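Local coordinates for protein homoprotocatechuate 2,3-dioxygenase (Brevibacterium fuscum, PDB 4Z6M) that catalyses the iron(II)-dependent, ring-opening addition of both atoms of dioxygen to the catechol homoprotocatechuate, as an extradiol dioxygenase, at residues Pro13-Cys18 against Met77-Arg82; His155-Thr160 against Leu212-Phe217; Arg176-Ile181 against Trp192-Gly197; Gly197-Thr202 against Gln271-Gly276. The protein carries 1 engineered substitution. All coordinates share one frame; numbering follows the deposited sequence. Where two conformers were deposited one is given.

Following the chain from the N terminus, contact 1 comes first: it pairs strand 15-25 with strand 73-81 in the first sheet, closing a loop that holds a helix and several strands. Contact 2 then joins strands 152-160 and 211-218 of the second sheet at the iron. Nested inside its loop is contact 3, the hairpin of strands 176-182 and 188-194. Contact 4 starts at Gly197, which it shares with contact 3, and reaches out to 271-276, so it crosses contact 2. Between the sheets, Cys18 and Met77 of contact 1 pack on Phe156 of contact 2, while Asp14 of contact 1 forms a salt bridge with Arg195 of contact 3.

Contact 1 (Pro13-Cys18 against Met77-Arg82); sequences PDILRC and MAFRVR
One face of the Arg82 guanidinium carries the methyl CD2 of Leu16, 3.5 Å from NH2, while Asp14 OD2 meets the edge of the group in its plane. These side chains flank strands 15-18 and 77-81, which run antiparallel in the first sheet of a glyoxalase-type fold, with a beta bulge between Ile15 and Arg17. Around the Phe79 ring, the carbonyl O of Arg17 lies at the edge, and the ring also meets Phe156 edge-to-face, an aromatic link to the second sheet. An acid suits position 14 because it forms a salt bridge with Arg82, NE donating to Asp14 OD2 at 2.9 Å, although it approaches from above the carboxylate plane, 46° out of it. The bend of Arg82 at chi3 (-69°) turns its head back toward that acid. The polar ends of Arg17 and Arg80 reach past the contact to Asp277 of the second subunit, so two long cationic chains serve the subunit interface. In the backbone, Leu16 N donates to Arg80 O at 2.7 Å, and Arg80 N returns a bond to Arg17 O. Water 1 closes the outer end, donating to Asp14 OD1 at 2.6 Å and accepting from Arg82 NH2 at 2.8 Å.

Contact 2 (His155-Thr160 against Leu212-Phe217); sequences HFNQVT and LHHVAF. With FE2 (Fe (II) ion), chain E.
The carbonyl oxygen of Asn157 is gripped twice, by His213 N at 2.7 Å and by His214 N at 3.2 Å, both from the same face of its plane. Two successive residues facing one make this a classic beta bulge, in antiparallel strands that carry two ligands of the facial triad of two histidines and one carboxylate. His155 NE2 and His214 NE2 each bind the iron(II) ion at 2.2 Å, Glu267 completes the protein ligands, and waters 2, 3 and 4 take the other positions. Both histidines stand on the same face of the sheet, and with CG between the backbone N and the carbonyl carbon (chi1 64° and 57°) their rings turn toward one metal. The rings meet rim to rim, their planes 76° apart. Each imidazole has a small group from the opposite strand over one face: Ala216 CB lies 3.3 Å from the centroid of the His155 ring, and Asn157 CB covers the His214 ring likewise. A slim methyl or methylene suits these places because it can lie against the ring face without pushing the ligand off the iron. His214 ND1 donates to His213 ND1 at 2.8 Å, a second-shell bond that helps set the rotation of the ligand ring, while His213 NE2 is bonded to Trp304 O. Asn157 OD1 is held by Thr205, and its ND2 donates to iron-bound water 2 at 2.9 Å.

Contact 3 (Arg176-Ile181 against Trp192-Gly197); sequences RVTEDI and WMHRKG
Strands 176-181 and 192-194 run antiparallel at 143°, with Arg176 and His194 bonded in both directions and Thr178 N donating to Trp192 O at 3.0 Å. Beyond them, the guanidinium of Arg176 lies flat on that of Arg195, centres 4.2 Å apart, with Arg195 NH1 over the centre of the Arg176 group. The like charges are probably eased by the carboxylate of Asp14 beside Arg195, whose NE donates to the carbonyl Ile15 O. Arg176 reaches this place by a bend at chi2 (111°), which also lays its CD over one face of the His194 ring. His194 ND1 accepts from Gly197 N within its own segment, which steadies the ring. At the far end, Trp192 offers its edge to the partner strand: Ile181 CD1 touches CH2 at 3.7 Å and Glu179 O approaches CE3 at 3.3 Å. A broad indole suits this place because it spans from Glu179 to Ile181. Thr178 CG2 meets His194 CD2, while OG1 bonds Val199 O. On the face opposite Arg176 and His194, Val177 and Met193 pack against helix 163-172. The strands form a beta hairpin in the glyoxalase-type second sheet, and its Trp192 side chain comes within about 5 Å of the iron.

Contact 4 (Gly197-Thr202 against Gln271-Gly276); sequences GTVQDT and QDYYTG. Engineered in segment 197-202: Gln200 (natural residue His).
Thr275 OG1 sits between its backbone N and carbonyl carbon (chi1 62°), where it donates to Thr198 O at 2.7 Å, and Asp272 has its CG in the same position (chi1 70°), bringing OD2 to Val199 N at 3.1 Å. Threonine suits this place because its hydroxyl and its backbone N can hold successive carbonyls: Thr275 N donates to Gly197 O. Both donors stand above the carbonyl planes they meet. The aspartate is also bonded to the hydroxyl of Tyr269. Two loops meet here, one leading from the hairpin into strand 202-206 and the other following strand 265-270, beside the iron site of the second glyoxalase-type unit. Val199 lays CG2 over one face of the Tyr273 ring, 3.7 Å from its centroid, a CH-pi contact in which a branched aliphatic residue covers an aromatic face. The phenol end of Tyr273 is bonded to Glu179, and its ring meets His139 of the second subunit edge-to-face. Gln200, an engineered residue in place of the natural histidine, packs its side chain on His155 and Trp192. Its backbone N donates to water 5, which donates to Asp272 OD2 and lies 2.7 Å from Thr198 OG1, a hydroxyl also bonded to Lys196.

Contact 1 (Pro13-Cys18 against Met77-Arg82)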
# COMPACT_ATOMS: atom_id res chain seq x y z
N PRO A 13 -17.17 -1.41 -36.58
CA PRO A 13 -16.77 -0.13 -36.01
C PRO A 13 -15.51 -0.32 -35.18
O PRO A 13 -15.34 -1.37 -34.58
CB PRO A 13 -17.95 0.22 -35.10
CG PRO A 13 -18.49 -1.11 -34.69
CD PRO A 13 -18.40 -1.92 -35.96
N ASP A 14 -14.65 0.69 -35.17
CA ASP A 14 -13.44 0.71 -34.36
C ASP A 14 -13.84 1.09 -32.96
O ASP A 14 -14.05 2.27 -32.65
CB ASP A 14 -12.42 1.70 -34.95
CG ASP A 14 -11.12 1.73 -34.18
OD1 ASP A 14 -11.07 1.12 -33.09
OD2 ASP A 14 -10.14 2.38 -34.65
N ILE A 15 -13.91 0.09 -32.09
CA ILE A 15 -14.30 0.28 -30.70
C ILE A 15 -13.06 0.63 -29.88
O ILE A 15 -12.05 -0.09 -29.91
CB ILE A 15 -14.99 -0.97 -30.15
CG1 ILE A 15 -16.30 -1.25 -30.91
CG2 ILE A 15 -15.22 -0.85 -28.65
CD1 ILE A 15 -16.74 -2.71 -30.82
N LEU A 16 -13.15 1.71 -29.10
CA LEU A 16 -12.06 2.10 -28.20
C LEU A 16 -12.03 1.30 -26.90
O LEU A 16 -10.97 0.85 -26.46
CB LEU A 16 -12.17 3.58 -27.88
CG LEU A 16 -12.08 4.57 -29.03
CD1 LEU A 16 -12.52 5.95 -28.54
CD2 LEU A 16 -10.65 4.58 -29.58
N ARG A 17 -13.18 1.21 -26.24
CA ARG A 17 -13.25 0.77 -24.84
C ARG A 17 -14.69 0.72 -24.42
O ARG A 17 -15.55 1.40 -24.99
CB ARG A 17 -12.51 1.71 -23.89
CG ARG A 17 -12.96 3.17 -23.98
CD ARG A 17 -12.52 3.94 -22.75
NE ARG A 17 -12.79 5.37 -22.81
CZ ARG A 17 -13.13 6.12 -21.76
NH1 ARG A 17 -13.29 7.43 -21.91
NH2 ARG A 17 -13.28 5.58 -20.57
N CYS A 18 -14.95 -0.03 -23.35
CA CYS A 18 -16.15 0.19 -22.58
C CYS A 18 -16.17 1.61 -22.03
O CYS A 18 -15.13 2.18 -21.70
CB CYS A 18 -16.29 -0.82 -21.44
SG CYS A 18 -15.03 -0.74 -20.17
N MET A 77 -25.35 -1.13 -22.34
CA MET A 77 -23.91 -1.16 -22.12
C MET A 77 -23.25 -0.51 -23.31
O MET A 77 -23.48 -0.90 -24.45
CB MET A 77 -23.42 -2.60 -21.87
CG MET A 77 -23.94 -3.65 -22.80
SD MET A 77 -23.76 -5.36 -22.20
CE MET A 77 -22.27 -5.32 -21.48
N ALA A 78 -22.51 0.57 -23.04
CA ALA A 78 -22.05 1.48 -24.07
C ALA A 78 -20.56 1.38 -24.26
O ALA A 78 -19.79 1.39 -23.28
CB ALA A 78 -22.43 2.92 -23.74
N PHE A 79 -20.16 1.35 -25.53
CA PHE A 79 -18.77 1.38 -25.95
C PHE A 79 -18.53 2.63 -26.76
O PHE A 79 -19.34 2.99 -27.61
CB PHE A 79 -18.46 0.17 -26.82
CG PHE A 79 -18.69 -1.14 -26.13
CD1 PHE A 79 -17.69 -1.73 -25.39
CD2 PHE A 79 -19.92 -1.78 -26.19
CE1 PHE A 79 -17.89 -2.94 -24.73
CE2 PHE A 79 -20.14 -3.00 -25.54
CZ PHE A 79 -19.12 -3.57 -24.80
N ARG A 80 -17.43 3.33 -26.46
CA ARG A 80 -17.02 4.46 -27.29
C ARG A 80 -16.25 3.97 -28.51
O ARG A 80 -15.44 3.05 -28.41
CB ARG A 80 -16.22 5.47 -26.49
CG ARG A 80 -16.18 6.83 -27.14
CD ARG A 80 -15.48 7.90 -26.33
NE ARG A 80 -15.69 9.18 -26.95
CZ ARG A 80 -14.88 10.23 -26.87
NH1 ARG A 80 -13.77 10.20 -26.15
NH2 ARG A 80 -15.19 11.32 -27.54
N VAL A 81 -16.55 4.58 -29.65
CA VAL A 81 -15.88 4.30 -30.90
C VAL A 81 -14.95 5.44 -31.31
O VAL A 81 -15.02 6.54 -30.75
CB VAL A 81 -16.87 3.96 -32.03
CG1 VAL A 81 -17.66 2.74 -31.67
CG2 VAL A 81 -17.81 5.13 -32.34
N ARG A 82 -14.06 5.18 -32.25
CA ARG A 82 -12.92 6.08 -32.48
C ARG A 82 -13.32 7.39 -33.15
O ARG A 82 -12.74 8.43 -32.85
CB ARG A 82 -11.85 5.41 -33.31
CG ARG A 82 -10.59 6.27 -33.48
CD ARG A 82 -9.44 5.52 -34.10
NE ARG A 82 -8.93 4.52 -33.17
CZ ARG A 82 -8.12 4.78 -32.13
NH1 ARG A 82 -7.66 6.01 -31.92
NH2 ARG A 82 -7.73 3.80 -31.34
O HOH W 1 -9.00 1.32 -31.49

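Contact 2 (His155-Thr160 against Leu212-Phe217)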
# COMPACT_ATOMS: atom_id res chain seq x y z
N HIS A 155 -14.63 -2.77 -17.11
CA HIS A 155 -15.24 -3.72 -18.01
C HIS A 155 -16.67 -4.05 -17.63
O HIS A 155 -17.15 -3.72 -16.55
CB HIS A 155 -14.42 -5.04 -18.06
CG HIS A 155 -14.35 -5.81 -16.77
ND1 HIS A 155 -13.32 -5.66 -15.87
CD2 HIS A 155 -15.12 -6.81 -16.28
CE1 HIS A 155 -13.48 -6.52 -14.88
NE2 HIS A 155 -14.56 -7.23 -15.11
N PHE A 156 -17.34 -4.74 -18.55
CA PHE A 156 -18.60 -5.42 -18.32
C PHE A 156 -18.38 -6.91 -18.32
O PHE A 156 -17.39 -7.41 -18.86
CB PHE A 156 -19.60 -5.09 -19.44
CG PHE A 156 -19.72 -3.62 -19.77
CD1 PHE A 156 -20.03 -2.68 -18.79
CD2 PHE A 156 -19.54 -3.18 -21.08
CE1 PHE A 156 -20.18 -1.35 -19.12
CE2 PHE A 156 -19.68 -1.85 -21.41
CZ PHE A 156 -19.99 -0.95 -20.43
N ASN A 157 -19.35 -7.65 -17.77
CA ASN A 157 -19.34 -9.10 -17.87
C ASN A 157 -20.78 -9.57 -18.09
O ASN A 157 -21.67 -9.18 -17.34
CB ASN A 157 -18.72 -9.72 -16.61
CG ASN A 157 -18.54 -11.23 -16.73
OD1 ASN A 157 -19.50 -11.96 -16.95
ND2 ASN A 157 -17.29 -11.69 -16.58
N GLN A 158 -20.98 -10.34 -19.16
CA GLN A 158 -22.30 -10.78 -19.66
C GLN A 158 -22.49 -12.27 -19.43
O GLN A 158 -21.58 -13.06 -19.70
CB GLN A 158 -22.34 -10.52 -21.15
CG GLN A 158 -22.09 -9.08 -21.54
CD GLN A 158 -21.94 -8.88 -23.02
OE1 GLN A 158 -21.05 -8.20 -23.50
NE2 GLN A 158 -22.83 -9.49 -23.77
N VAL A 159 -23.67 -12.67 -18.97
CA VAL A 159 -24.01 -14.08 -18.90
C VAL A 159 -24.76 -14.48 -20.18
O VAL A 159 -25.77 -13.86 -20.54
CB VAL A 159 -24.89 -14.41 -17.68
CG1 VAL A 159 -25.06 -15.92 -17.56
CG2 VAL A 159 -24.36 -13.83 -16.38
N THR A 160 -24.28 -15.53 -20.83
CA THR A 160 -24.82 -15.97 -22.11
C THR A 160 -24.70 -17.51 -22.17
O THR A 160 -23.75 -18.07 -21.64
CB THR A 160 -24.10 -15.26 -23.30
OG1 THR A 160 -24.87 -15.39 -24.50
CG2 THR A 160 -22.71 -15.81 -23.55
N LEU A 212 -26.88 -9.50 -17.25
CA LEU A 212 -25.65 -8.78 -16.96
C LEU A 212 -25.06 -9.33 -15.69
O LEU A 212 -25.68 -9.28 -14.62
CB LEU A 212 -25.90 -7.27 -16.82
CG LEU A 212 -24.70 -6.44 -16.35
CD1 LEU A 212 -23.70 -6.35 -17.47
CD2 LEU A 212 -25.14 -5.07 -15.84
N HIS A 213 -23.83 -9.85 -15.78
CA HIS A 213 -23.20 -10.38 -14.59
C HIS A 213 -22.68 -9.27 -13.68
O HIS A 213 -23.02 -9.23 -12.49
CB HIS A 213 -22.07 -11.36 -14.92
CG HIS A 213 -21.70 -12.20 -13.75
ND1 HIS A 213 -20.93 -11.73 -12.71
CD2 HIS A 213 -22.05 -13.47 -13.41
CE1 HIS A 213 -20.82 -12.66 -11.79
NE2 HIS A 213 -21.48 -13.73 -12.19
N HIS A 214 -21.88 -8.35 -14.23
CA HIS A 214 -21.40 -7.21 -13.44
C HIS A 214 -20.88 -6.10 -14.29
O HIS A 214 -20.64 -6.27 -15.49
CB HIS A 214 -20.33 -7.63 -12.42
CG HIS A 214 -19.13 -8.33 -12.99
ND1 HIS A 214 -19.05 -9.70 -13.08
CD2 HIS A 214 -17.94 -7.86 -13.40
CE1 HIS A 214 -17.84 -10.04 -13.54
NE2 HIS A 214 -17.17 -8.93 -13.77
N VAL A 215 -20.70 -4.94 -13.63
CA VAL A 215 -19.91 -3.83 -14.14
C VAL A 215 -18.73 -3.72 -13.19
O VAL A 215 -18.91 -3.80 -11.97
CB VAL A 215 -20.74 -2.53 -14.10
CG1 VAL A 215 -19.92 -1.35 -14.60
CG2 VAL A 215 -22.01 -2.68 -14.92
N ALA A 216 -17.53 -3.49 -13.74
CA ALA A 216 -16.31 -3.40 -12.95
C ALA A 216 -15.66 -2.03 -13.02
O ALA A 216 -15.49 -1.49 -14.11
CB ALA A 216 -15.31 -4.44 -13.42
N PHE A 217 -15.29 -1.53 -11.83
CA PHE A 217 -14.51 -0.32 -11.70
C PHE A 217 -13.14 -0.65 -11.11
O PHE A 217 -13.01 -1.55 -10.30
CB PHE A 217 -15.20 0.67 -10.77
CG PHE A 217 -16.43 1.28 -11.35
CD1 PHE A 217 -17.67 0.66 -11.18
CD2 PHE A 217 -16.36 2.47 -12.06
CE1 PHE A 217 -18.80 1.22 -11.72
CE2 PHE A 217 -17.50 3.03 -12.60
CZ PHE A 217 -18.71 2.39 -12.44
FE FE2 E . -14.97 -9.10 -13.99
O HOH W 2 -14.95 -10.13 -15.89
O HOH W 3 -12.86 -9.41 -13.64
O HOH W 4 -15.15 -11.11 -13.07

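Contact 3 (Arg176-Ile181 against Trp192-Gly197)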
# COMPACT_ATOMS: atom_id res chain seq x y z
N ARG A 176 -10.47 -9.00 -28.85
CA ARG A 176 -9.44 -10.03 -28.88
C ARG A 176 -9.48 -10.80 -27.56
O ARG A 176 -9.43 -10.21 -26.48
CB ARG A 176 -8.06 -9.37 -29.07
CG ARG A 176 -7.96 -8.42 -30.28
CD ARG A 176 -7.81 -6.93 -29.88
NE ARG A 176 -7.42 -6.05 -31.00
CZ ARG A 176 -7.29 -4.72 -30.94
NH1 ARG A 176 -7.53 -4.04 -29.81
NH2 ARG A 176 -6.93 -4.04 -32.03
N VAL A 177 -9.58 -12.13 -27.66
CA VAL A 177 -9.63 -12.96 -26.47
C VAL A 177 -8.28 -12.97 -25.80
O VAL A 177 -7.24 -13.08 -26.45
CB VAL A 177 -10.11 -14.39 -26.80
CG1 VAL A 177 -10.01 -15.30 -25.59
CG2 VAL A 177 -11.55 -14.31 -27.30
N THR A 178 -8.31 -12.83 -24.49
CA THR A 178 -7.11 -12.86 -23.66
C THR A 178 -7.04 -14.13 -22.88
O THR A 178 -6.02 -14.79 -22.91
CB THR A 178 -7.09 -11.63 -22.74
OG1 THR A 178 -8.34 -11.55 -22.03
CG2 THR A 178 -6.90 -10.40 -23.57
N GLU A 179 -8.09 -14.46 -22.14
CA GLU A 179 -8.13 -15.68 -21.34
C GLU A 179 -9.47 -16.38 -21.48
O GLU A 179 -10.47 -15.77 -21.85
CB GLU A 179 -7.86 -15.36 -19.87
CG GLU A 179 -6.57 -14.57 -19.66
CD GLU A 179 -5.96 -14.73 -18.28
OE1 GLU A 179 -6.10 -15.81 -17.72
OE2 GLU A 179 -5.32 -13.77 -17.76
N ASP A 180 -9.49 -17.68 -21.18
CA ASP A 180 -10.73 -18.44 -21.17
C ASP A 180 -10.63 -19.62 -20.22
O ASP A 180 -9.54 -19.93 -19.71
CB ASP A 180 -11.17 -18.82 -22.58
CG ASP A 180 -10.29 -19.82 -23.27
OD1 ASP A 180 -9.18 -20.11 -22.85
OD2 ASP A 180 -10.72 -20.29 -24.33
N ILE A 181 -11.80 -20.22 -19.97
CA ILE A 181 -11.87 -21.40 -19.12
C ILE A 181 -12.57 -22.50 -19.91
O ILE A 181 -13.68 -22.28 -20.40
CB ILE A 181 -12.65 -21.12 -17.81
CG1 ILE A 181 -11.90 -20.11 -16.94
CG2 ILE A 181 -12.92 -22.40 -17.03
CD1 ILE A 181 -12.66 -19.65 -15.71
N TRP A 192 -12.74 -13.97 -21.89
CA TRP A 192 -12.44 -12.56 -21.62
C TRP A 192 -11.89 -11.94 -22.88
O TRP A 192 -11.13 -12.56 -23.56
CB TRP A 192 -11.40 -12.49 -20.50
CG TRP A 192 -11.91 -12.79 -19.12
CD1 TRP A 192 -12.11 -11.88 -18.14
CD2 TRP A 192 -12.22 -14.07 -18.54
NE1 TRP A 192 -12.54 -12.50 -17.00
CE2 TRP A 192 -12.63 -13.84 -17.23
CE3 TRP A 192 -12.17 -15.39 -19.01
CZ2 TRP A 192 -13.02 -14.87 -16.37
CZ3 TRP A 192 -12.53 -16.40 -18.15
CH2 TRP A 192 -12.97 -16.13 -16.84
N MET A 193 -12.28 -10.71 -23.19
CA MET A 193 -11.85 -10.13 -24.46
C MET A 193 -11.79 -8.61 -24.41
O MET A 193 -12.56 -7.98 -23.69
CB MET A 193 -12.74 -10.57 -25.61
CG MET A 193 -14.20 -10.30 -25.39
SD MET A 193 -15.10 -11.60 -24.47
CE MET A 193 -15.14 -12.88 -25.75
N HIS A 194 -10.89 -8.04 -25.18
CA HIS A 194 -10.55 -6.63 -25.01
C HIS A 194 -10.45 -5.85 -26.31
O HIS A 194 -10.23 -6.41 -27.39
CB HIS A 194 -9.22 -6.48 -24.26
CG HIS A 194 -8.01 -6.58 -25.15
ND1 HIS A 194 -7.38 -5.46 -25.62
CD2 HIS A 194 -7.35 -7.64 -25.68
CE1 HIS A 194 -6.39 -5.81 -26.42
NE2 HIS A 194 -6.33 -7.13 -26.44
N ARG A 195 -10.57 -4.54 -26.16
CA ARG A 195 -10.20 -3.56 -27.16
C ARG A 195 -9.09 -2.65 -26.66
O ARG A 195 -8.12 -2.42 -27.38
CB ARG A 195 -11.40 -2.72 -27.61
CG ARG A 195 -12.39 -3.52 -28.45
CD ARG A 195 -11.86 -3.90 -29.82
NE ARG A 195 -11.55 -2.75 -30.64
CZ ARG A 195 -10.95 -2.79 -31.82
NH1 ARG A 195 -10.55 -3.94 -32.34
NH2 ARG A 195 -10.73 -1.66 -32.46
N LYS A 196 -9.17 -2.16 -25.41
CA LYS A 196 -8.26 -1.08 -24.93
C LYS A 196 -6.87 -1.44 -24.40
O LYS A 196 -6.12 -0.55 -23.98
CB LYS A 196 -8.95 -0.25 -23.85
CG LYS A 196 -9.11 -0.93 -22.49
CD LYS A 196 -9.95 -0.06 -21.57
CE LYS A 196 -10.14 -0.68 -20.20
NZ LYS A 196 -10.84 -1.98 -20.32
N GLY A 197 -6.51 -2.71 -24.38
CA GLY A 197 -5.15 -3.09 -23.99
C GLY A 197 -5.00 -3.45 -22.52
O GLY A 197 -3.89 -3.47 -21.98

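Contact 4 (Gly197-Thr202 against Gln271-Gly276)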
# COMPACT_ATOMS: atom_id res chain seq x y z
N GLY A 197 -6.51 -2.71 -24.38
CA GLY A 197 -5.15 -3.09 -23.99
C GLY A 197 -5.00 -3.45 -22.52
O GLY A 197 -3.89 -3.47 -21.98
N THR A 198 -6.12 -3.77 -21.90
CA THR A 198 -6.19 -4.45 -20.62
C THR A 198 -6.80 -5.84 -20.86
O THR A 198 -7.08 -6.22 -21.99
CB THR A 198 -7.04 -3.66 -19.59
OG1 THR A 198 -8.41 -3.66 -19.99
CG2 THR A 198 -6.55 -2.22 -19.43
N VAL A 199 -6.99 -6.62 -19.82
CA VAL A 199 -7.45 -8.00 -20.01
C VAL A 199 -8.83 -8.06 -20.67
O VAL A 199 -9.12 -8.99 -21.43
CB VAL A 199 -7.38 -8.79 -18.71
CG1 VAL A 199 -8.06 -10.13 -18.81
CG2 VAL A 199 -5.91 -8.97 -18.34
N GLN A 200 -9.69 -7.07 -20.39
CA GLN A 200 -11.06 -7.14 -20.81
C GLN A 200 -11.71 -5.76 -20.94
O GLN A 200 -11.44 -4.85 -20.16
CB GLN A 200 -11.85 -8.03 -19.85
CG GLN A 200 -11.65 -7.59 -18.41
CD GLN A 200 -12.26 -8.54 -17.42
OE1 GLN A 200 -13.37 -9.04 -17.64
NE2 GLN A 200 -11.55 -8.80 -16.33
N ASP A 201 -12.58 -5.66 -21.94
CA ASP A 201 -13.64 -4.65 -21.98
C ASP A 201 -15.02 -5.24 -21.80
O ASP A 201 -15.90 -4.61 -21.21
CB ASP A 201 -13.60 -3.86 -23.29
CG ASP A 201 -12.48 -2.84 -23.30
OD1 ASP A 201 -12.63 -1.80 -22.55
OD2 ASP A 201 -11.46 -3.06 -24.01
N THR A 202 -15.19 -6.47 -22.30
CA THR A 202 -16.33 -7.26 -21.91
C THR A 202 -15.87 -8.70 -21.78
O THR A 202 -14.73 -9.03 -22.09
CB THR A 202 -17.57 -7.07 -22.83
OG1 THR A 202 -18.72 -7.54 -22.11
CG2 THR A 202 -17.40 -7.77 -24.16
N GLN A 271 -4.96 -3.91 -11.24
CA GLN A 271 -3.63 -4.48 -11.49
C GLN A 271 -3.62 -5.76 -12.31
O GLN A 271 -2.84 -6.67 -12.08
CB GLN A 271 -2.82 -4.60 -10.21
CG GLN A 271 -2.46 -3.22 -9.68
CD GLN A 271 -2.02 -3.20 -8.23
OE1 GLN A 271 -1.39 -4.14 -7.76
NE2 GLN A 271 -2.33 -2.13 -7.54
N ASP A 272 -4.45 -5.78 -13.35
CA ASP A 272 -4.23 -6.71 -14.46
C ASP A 272 -3.08 -6.20 -15.35
O ASP A 272 -2.37 -5.26 -14.99
CB ASP A 272 -5.53 -6.97 -15.21
CG ASP A 272 -6.06 -5.78 -16.01
OD1 ASP A 272 -5.56 -4.66 -15.83
OD2 ASP A 272 -7.02 -6.01 -16.79
N TYR A 273 -2.89 -6.85 -16.49
CA TYR A 273 -1.68 -6.69 -17.30
C TYR A 273 -2.01 -6.14 -18.70
O TYR A 273 -3.17 -6.08 -19.11
CB TYR A 273 -0.90 -8.02 -17.36
CG TYR A 273 -1.71 -9.18 -17.89
CD1 TYR A 273 -1.77 -9.44 -19.26
CD2 TYR A 273 -2.43 -10.00 -17.04
CE1 TYR A 273 -2.52 -10.48 -19.76
CE2 TYR A 273 -3.20 -11.05 -17.53
CZ TYR A 273 -3.24 -11.28 -18.90
OH TYR A 273 -4.00 -12.30 -19.43
N TYR A 274 -0.97 -5.74 -19.40
CA TYR A 274 -1.04 -5.15 -20.74
C TYR A 274 -1.25 -6.20 -21.81
O TYR A 274 -0.50 -7.19 -21.90
CB TYR A 274 0.25 -4.35 -21.02
CG TYR A 274 0.43 -3.96 -22.50
CD1 TYR A 274 -0.21 -2.86 -23.05
CD2 TYR A 274 1.25 -4.71 -23.33
CE1 TYR A 274 -0.04 -2.52 -24.38
CE2 TYR A 274 1.44 -4.36 -24.65
CZ TYR A 274 0.78 -3.27 -25.19
OH TYR A 274 0.92 -2.95 -26.51
N THR A 275 -2.24 -5.96 -22.66
CA THR A 275 -2.63 -6.90 -23.70
C THR A 275 -2.59 -6.31 -25.11
O THR A 275 -3.09 -6.91 -26.05
CB THR A 275 -4.06 -7.37 -23.44
OG1 THR A 275 -4.88 -6.20 -23.53
CG2 THR A 275 -4.19 -8.09 -22.08
N GLY A 276 -2.06 -5.10 -25.25
CA GLY A 276 -2.19 -4.34 -26.49
C GLY A 276 -1.41 -4.84 -27.67
O GLY A 276 -1.67 -4.40 -28.78
O HOH W 5 -9.30 -5.22 -17.99